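Local coordinates for protein aldehyde dehydrogenase (Burkholderia vietnamiensis, PDB 5KF0) that probably catalyses the NAD(P)+-dependent oxidation of aldehydes to carboxylic acids, as in other members of the aldehyde dehydrogenase family, and is seen here with NADPH bound, at residues C155-P160 and E472-P477; R318-G323 and F369-L374. All blocks are in the same frame, centred on the assembly; numbering follows the deposited sequence. Where two conformers were deposited one is given.

Contact 1: C155-P160 and E472-P477; sequences CSFISP and EDMTEP. With NDP (NADPH dihydro-nicotinamide-adenine-dinucleotide phosphate), chain E.
M474 and F157 approach from opposite directions, and the methyl of M474 touches the ring of F157. The methyl CE of M474 lies 3.6 Å from CZ of F157. It also touches CE1 of the same ring. The approach is oblique. The sulfur takes part as well: M474 SD sits 5.3 Å from the centre of the F157 ring, 75° off its normal. This is an oblique Met-aromatic contact. M474 is the first residue to leave the helical conformation after helix 467-473. Its CG is anti to its own carbonyl carbon (chi1 -63°), and the chain beyond is fully extended. The thioether therefore reaches straight across to the strand. C155, two residues before F157 on the same strand, adds a looser contact, with its SG 4.4 Å from M474 CG. No hydrogen bond joins the two segments. The contact is buried and apolar.

At its far end the strand runs into the cofactor pocket. The carbonyl O of S159 accepts a 2.8 Å hydrogen bond from the ribose hydroxyl O3B of NADPH. I158 CG2 packs at 3.2 Å from O4B of the same ribose. P160 CB lies 3.3 Å from O5D of NADPH, on the nicotinamide side of the diphosphate. F157 of the Met-aromatic contact is thus directly followed by I158, which touches the cofactor.

Strand 155-158 is an inner strand of the six-stranded sheet, in the Rossmann-like cofactor-binding part of the fold. It lies between strands 182-185 and 232-236. Helix 164-178 packs on the contact, with A175 touching both F157 and M474. Past M474 the chain enters strand 475-483, an outermost strand of the three-stranded antiparallel sheet, where E476 forms a salt bridge with R464 of the second subunit.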
loop_
_atom_site.group_PDB
_atom_site.type_symbol
_atom_site.label_atom_id
_atom_site.label_comp_id
_atom_site.label_asym_id
_atom_site.label_seq_id
_atom_site.Cartn_x
_atom_site.Cartn_y
_atom_site.Cartn_z
ATOM N N CYS A 155 14.952 22.841 -1.603
ATOM C CA CYS A 155 14.706 22.597 -0.189
ATOM C C CYS A 155 15.775 23.286 0.642
ATOM O O CYS A 155 16.955 23.258 0.288
ATOM C CB CYS A 155 14.724 21.100 0.139
ATOM S SG CYS A 155 13.386 20.153 -0.633
ATOM N N SER A 156 15.344 23.872 1.758
ATOM C CA SER A 156 16.222 24.494 2.740
ATOM C C SER A 156 16.348 23.549 3.933
ATOM O O SER A 156 15.340 23.179 4.544
ATOM C CB SER A 156 15.663 25.845 3.191
ATOM O OG SER A 156 16.469 26.393 4.227
ATOM N N PHE A 157 17.581 23.171 4.267
ATOM C CA PHE A 157 17.867 22.188 5.308
ATOM C C PHE A 157 18.736 22.827 6.383
ATOM O O PHE A 157 19.777 23.413 6.069
ATOM C CB PHE A 157 18.607 20.969 4.734
ATOM C CG PHE A 157 17.775 20.122 3.806
ATOM C CD1 PHE A 157 16.384 20.087 3.915
ATOM C CD2 PHE A 157 18.395 19.334 2.838
ATOM C CE1 PHE A 157 15.629 19.285 3.060
ATOM C CE2 PHE A 157 17.650 18.520 1.994
ATOM C CZ PHE A 157 16.264 18.500 2.101
ATOM N N ILE A 158 18.328 22.689 7.644
ATOM C CA ILE A 158 19.086 23.199 8.785
ATOM C C ILE A 158 19.235 22.068 9.796
ATOM O O ILE A 158 18.236 21.438 10.163
ATOM C CB ILE A 158 18.374 24.405 9.432
ATOM C CG1 ILE A 158 18.303 25.591 8.464
ATOM C CG2 ILE A 158 19.088 24.807 10.733
ATOM C CD1 ILE A 158 17.429 26.751 8.986
ATOM N N SER A 159 20.466 21.818 10.260
ATOM C CA SER A 159 20.752 20.678 11.122
ATOM C C SER A 159 21.488 21.101 12.387
ATOM O O SER A 159 22.082 22.183 12.441
ATOM C CB SER A 159 21.570 19.620 10.356
ATOM O OG SER A 159 22.770 20.153 9.804
ATOM N N PRO A 160 21.469 20.254 13.444
ATOM C CA PRO A 160 22.020 20.673 14.741
ATOM C C PRO A 160 23.405 20.118 15.012
ATOM O O PRO A 160 23.997 19.430 14.172
ATOM C CB PRO A 160 21.006 20.107 15.731
ATOM C CG PRO A 160 20.677 18.773 15.088
ATOM C CD PRO A 160 20.665 19.024 13.582
ATOM N N GLU A 472 8.043 11.793 1.130
ATOM C CA GLU A 472 6.683 12.311 1.000
ATOM C C GLU A 472 6.649 13.825 1.169
ATOM O O GLU A 472 5.981 14.530 0.401
ATOM C CB GLU A 472 5.751 11.637 2.013
ATOM C CG GLU A 472 4.301 12.006 1.788
ATOM C CD GLU A 472 3.354 11.445 2.820
ATOM O OE1 GLU A 472 3.823 10.835 3.806
ATOM O OE2 GLU A 472 2.130 11.623 2.637
ATOM N N ASP A 473 7.371 14.354 2.166
ATOM C CA ASP A 473 7.358 15.799 2.373
ATOM C C ASP A 473 8.114 16.544 1.281
ATOM O O ASP A 473 7.811 17.713 1.014
ATOM C CB ASP A 473 7.955 16.150 3.738
ATOM C CG ASP A 473 7.002 15.870 4.877
ATOM O OD1 ASP A 473 5.777 15.906 4.652
ATOM O OD2 ASP A 473 7.477 15.612 5.995
ATOM N N MET A 474 9.098 15.905 0.660
ATOM C CA MET A 474 9.916 16.526 -0.370
ATOM C C MET A 474 9.343 16.330 -1.762
ATOM O O MET A 474 10.024 16.623 -2.752
ATOM C CB MET A 474 11.340 15.975 -0.307
ATOM C CG MET A 474 12.020 16.317 1.006
ATOM S SD MET A 474 13.652 15.579 1.169
ATOM C CE MET A 474 13.924 15.944 2.898
ATOM N N THR A 475 8.104 15.858 -1.862
ATOM C CA THR A 475 7.454 15.715 -3.154
ATOM C C THR A 475 6.036 16.257 -3.075
ATOM O O THR A 475 5.423 16.304 -2.000
ATOM C CB THR A 475 7.407 14.247 -3.623
ATOM O OG1 THR A 475 6.831 13.419 -2.601
ATOM C CG2 THR A 475 8.803 13.729 -3.969
ATOM N N GLU A 476 5.525 16.669 -4.241
ATOM C CA GLU A 476 4.118 16.995 -4.406
ATOM C C GLU A 476 3.451 15.898 -5.205
ATOM O O GLU A 476 3.978 15.515 -6.252
ATOM C CB GLU A 476 3.931 18.328 -5.142
ATOM C CG GLU A 476 4.163 19.568 -4.270
ATOM C CD GLU A 476 2.995 19.868 -3.358
ATOM O OE1 GLU A 476 3.069 20.860 -2.601
ATOM O OE2 GLU A 476 1.997 19.115 -3.394
ATOM N N PRO A 477 2.297 15.388 -4.793
ATOM C CA PRO A 477 1.557 14.491 -5.687
ATOM C C PRO A 477 1.077 15.256 -6.911
ATOM O O PRO A 477 0.649 16.412 -6.821
ATOM C CB PRO A 477 0.375 14.010 -4.834
ATOM C CG PRO A 477 0.234 15.015 -3.758
ATOM C CD PRO A 477 1.592 15.640 -3.528
HETATM P PA NDP E . 19.799 24.954 17.829
HETATM O O1A NDP E . 18.331 25.205 17.730
HETATM O O2A NDP E . 20.496 25.910 18.796
HETATM O O5B NDP E . 20.520 25.039 16.415
HETATM C C5B NDP E . 20.107 24.092 15.399
HETATM C C4B NDP E . 20.428 24.664 14.044
HETATM O O4B NDP E . 19.575 25.802 13.786
HETATM C C3B NDP E . 21.866 25.173 13.881
HETATM O O3B NDP E . 22.317 24.961 12.545
HETATM C C2B NDP E . 21.695 26.670 14.139
HETATM O O2B NDP E . 22.712 27.504 13.546
HETATM C C1B NDP E . 20.384 26.894 13.407
HETATM N N9A NDP E . 19.699 28.131 13.760
HETATM C C8A NDP E . 19.424 28.633 15.004
HETATM N N7A NDP E . 18.732 29.749 14.987
HETATM C C5A NDP E . 18.543 29.997 13.637
HETATM C C6A NDP E . 17.875 31.025 12.942
HETATM N N6A NDP E . 17.272 32.061 13.539
HETATM N N1A NDP E . 17.858 30.960 11.591
HETATM C C2A NDP E . 18.475 29.944 10.985
HETATM N N3A NDP E . 19.141 28.922 11.531
HETATM C C4A NDP E . 19.137 29.010 12.868
HETATM O O3 NDP E . 20.034 23.452 18.291
HETATM P PN NDP E . 21.340 22.629 18.673
HETATM O O1N NDP E . 22.304 22.663 17.544
HETATM O O2N NDP E . 21.837 23.171 19.989
HETATM O O5D NDP E . 20.831 21.138 18.853
HETATM C C5D NDP E . 20.144 20.638 20.012
HETATM C C4D NDP E . 18.659 20.675 19.754
HETATM O O4D NDP E . 18.340 19.882 18.580
HETATM C C3D NDP E . 17.846 20.089 20.911
HETATM O O3D NDP E . 16.682 20.851 21.209
HETATM C C2D NDP E . 17.511 18.691 20.393
HETATM O O2D NDP E . 16.385 18.051 20.983
HETATM C C1D NDP E . 17.306 18.974 18.911
HETATM N N1N NDP E . 17.446 17.720 18.180
HETATM C C2N NDP E . 16.396 17.177 17.477
HETATM C C3N NDP E . 16.447 15.947 16.929
HETATM C C7N NDP E . 15.342 15.399 16.097
HETATM O O7N NDP E . 15.640 14.637 15.166
HETATM N N7N NDP E . 14.082 15.687 16.420
HETATM C C4N NDP E . 17.623 15.072 17.177
HETATM C C5N NDP E . 18.795 15.867 17.644
HETATM C C6N NDP E . 18.646 17.071 18.163
HETATM P P2B NDP E . 24.110 27.833 14.340
HETATM O O1X NDP E . 24.156 26.986 15.556
HETATM O O2X NDP E . 25.157 27.582 13.294
HETATM O O3X NDP E . 24.074 29.311 14.668
#

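Contact 2: R318-G323 and F369-L374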
loop_
_atom_site.group_PDB
_atom_site.type_symbol
_atom_site.label_atom_id
_atom_site.label_comp_id
_atom_site.label_asym_id
_atom_site.label_seq_id
_atom_site.Cartn_x
_atom_site.Cartn_y
_atom_site.Cartn_z
ATOM N N ARG A 318 27.453 5.456 38.551
ATOM C CA ARG A 318 28.774 5.752 39.095
ATOM C C ARG A 318 29.881 5.074 38.297
ATOM O O ARG A 318 31.025 5.551 38.295
ATOM C CB ARG A 318 28.835 5.330 40.563
ATOM C CG ARG A 318 28.037 6.238 41.471
ATOM C CD ARG A 318 28.018 5.734 42.902
ATOM N NE ARG A 318 27.490 6.756 43.798
ATOM C CZ ARG A 318 27.009 6.510 45.011
ATOM N NH1 ARG A 318 26.978 5.265 45.484
ATOM N NH2 ARG A 318 26.549 7.513 45.749
ATOM N N SER A 319 29.570 3.971 37.615
ATOM C CA SER A 319 30.596 3.226 36.897
ATOM C C SER A 319 30.969 3.847 35.558
ATOM O O SER A 319 31.982 3.443 34.969
ATOM C CB SER A 319 30.147 1.781 36.669
ATOM O OG SER A 319 29.167 1.702 35.646
ATOM N N LEU A 320 30.201 4.815 35.065
ATOM C CA LEU A 320 30.415 5.325 33.714
ATOM C C LEU A 320 31.631 6.244 33.664
ATOM O O LEU A 320 31.719 7.224 34.413
ATOM C CB LEU A 320 29.179 6.067 33.211
ATOM C CG LEU A 320 27.886 5.252 33.230
ATOM C CD1 LEU A 320 26.721 6.131 32.794
ATOM C CD2 LEU A 320 28.007 4.024 32.329
ATOM N N LYS A 321 32.541 5.951 32.740
ATOM C CA LYS A 321 33.795 6.684 32.631
ATOM C C LYS A 321 33.594 8.035 31.943
ATOM O O LYS A 321 33.031 8.105 30.845
ATOM C CB LYS A 321 34.812 5.845 31.858
ATOM N N MET A 322 34.075 9.105 32.578
ATOM C CA MET A 322 34.042 10.450 32.015
ATOM C C MET A 322 35.450 10.884 31.612
ATOM O O MET A 322 36.420 10.610 32.330
ATOM C CB MET A 322 33.465 11.453 33.028
ATOM C CG MET A 322 33.401 12.882 32.520
ATOM S SD MET A 322 32.727 14.092 33.696
ATOM C CE MET A 322 33.939 14.005 35.015
ATOM N N GLY A 323 35.571 11.558 30.470
ATOM C CA GLY A 323 36.891 12.084 30.131
ATOM C C GLY A 323 37.015 12.389 28.645
ATOM O O GLY A 323 36.032 12.720 27.983
ATOM N N PHE A 369 30.616 17.383 32.879
ATOM C CA PHE A 369 29.475 17.150 33.758
ATOM C C PHE A 369 29.348 15.641 33.953
ATOM O O PHE A 369 29.100 14.916 32.986
ATOM C CB PHE A 369 28.221 17.740 33.101
ATOM C CG PHE A 369 27.100 18.097 34.043
ATOM C CD1 PHE A 369 26.588 17.173 34.941
ATOM C CD2 PHE A 369 26.518 19.364 33.978
ATOM C CE1 PHE A 369 25.530 17.510 35.786
ATOM C CE2 PHE A 369 25.453 19.708 34.815
ATOM C CZ PHE A 369 24.965 18.775 35.725
ATOM N N GLU A 370 29.538 15.157 35.181
ATOM C CA GLU A 370 29.497 13.710 35.293
ATOM C C GLU A 370 28.061 13.190 35.181
ATOM O O GLU A 370 27.072 13.914 35.303
ATOM C CB GLU A 370 30.171 13.236 36.584
ATOM C CG GLU A 370 29.450 13.543 37.867
ATOM C CD GLU A 370 30.238 13.069 39.085
ATOM O OE1 GLU A 370 31.106 12.175 38.938
ATOM O OE2 GLU A 370 29.994 13.595 40.186
ATOM N N ALA A 371 27.970 11.899 34.863
ATOM C CA ALA A 371 26.665 11.257 34.824
ATOM C C ALA A 371 26.017 11.393 36.197
ATOM O O ALA A 371 26.616 11.029 37.215
ATOM C CB ALA A 371 26.799 9.784 34.430
ATOM N N THR A 372 24.800 11.930 36.224
ATOM C CA THR A 372 24.164 12.379 37.456
ATOM C C THR A 372 22.724 11.890 37.513
ATOM O O THR A 372 22.010 11.919 36.506
ATOM C CB THR A 372 24.235 13.916 37.538
ATOM O OG1 THR A 372 25.614 14.324 37.576
ATOM C CG2 THR A 372 23.539 14.454 38.776
ATOM N N LEU A 373 22.306 11.430 38.696
ATOM C CA LEU A 373 20.961 10.921 38.944
ATOM C C LEU A 373 20.396 11.618 40.173
ATOM O O LEU A 373 21.088 11.737 41.191
ATOM C CB LEU A 373 20.989 9.395 39.158
ATOM C CG LEU A 373 19.656 8.651 39.275
ATOM C CD1 LEU A 373 18.883 8.700 37.956
ATOM C CD2 LEU A 373 19.911 7.214 39.673
ATOM N N LEU A 374 19.152 12.090 40.082
ATOM C CA LEU A 374 18.481 12.730 41.209
ATOM C C LEU A 374 17.141 12.066 41.477
ATOM O O LEU A 374 16.520 11.510 40.569
ATOM C CB LEU A 374 18.217 14.229 40.965
ATOM C CG LEU A 374 19.394 15.203 40.922
ATOM C CD1 LEU A 374 20.031 15.214 39.536
ATOM C CD2 LEU A 374 18.913 16.591 41.313
HETATM O O HOH W 1 30.338 10.166 34.807
#
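This is a small, partly buried packing contact between the loop that follows helix 306-319 and the start of a broken strand, 368-375. It joins them through M322, L320 and one water. M322 makes the closer approach. Its SD lies 3.6 Å from CA of E370 and 3.7 Å from the carbonyl carbon of F369, so the sulfur rests on the backbone at F369 and E370, where the strand is broken. CG of M322 is anti to the backbone N (chi1 180°), which carries the side chain out to the strand. A bend at chi3 (63°) then turns its methyl CE along E370 CB. The two side chains cross at about a right angle. The carboxylate of E370 is engaged apart from M322, with OE2 hydrogen-bonded to the backbone N of K363.

L320 forms the second point of contact. Its CD1 meets CB of A371 at 4.0 Å, and both side chains also touch Y286 of helix 274-286. A water bridges the backbones between these two points. It donates to L320 O over a long 3.3 Å and accepts from A371 N at 2.9 Å. No direct hydrogen bond crosses.

The strand side has its own internal tie. T372 OG1 donates to E370 O at 2.7 Å, from above the carbonyl plane. The same hydroxyl lies in plane at the edge of the F369 ring.

This is plain packing of the loop after helix 306-319 against strand 368-375. That strand belongs to the mixed sheet that, in aldehyde dehydrogenases, is part of the catalytic domain.

Overall arrangement
From the N terminus, the chain first reaches strand 155-158 and the cofactor pocket, where contact 1 begins. It then passes through most of the remaining strands of that six-stranded sheet and into the mixed eight-stranded one. There, residues 318-323 open contact 2, which closes a short loop of 45 residues at 369-374. The chain returns at 472-477 to close contact 1, 311 residues after leaving it. Contact 2 is therefore nested inside contact 1. Their centres are 38 Å apart, on opposite sides of the chain's centre. Contact 1 ties the cofactor-binding sheet to the turn between helix 467-473 and the C-terminal strand; contact 2 ties the loop after helix 306-319 to strand 368-375.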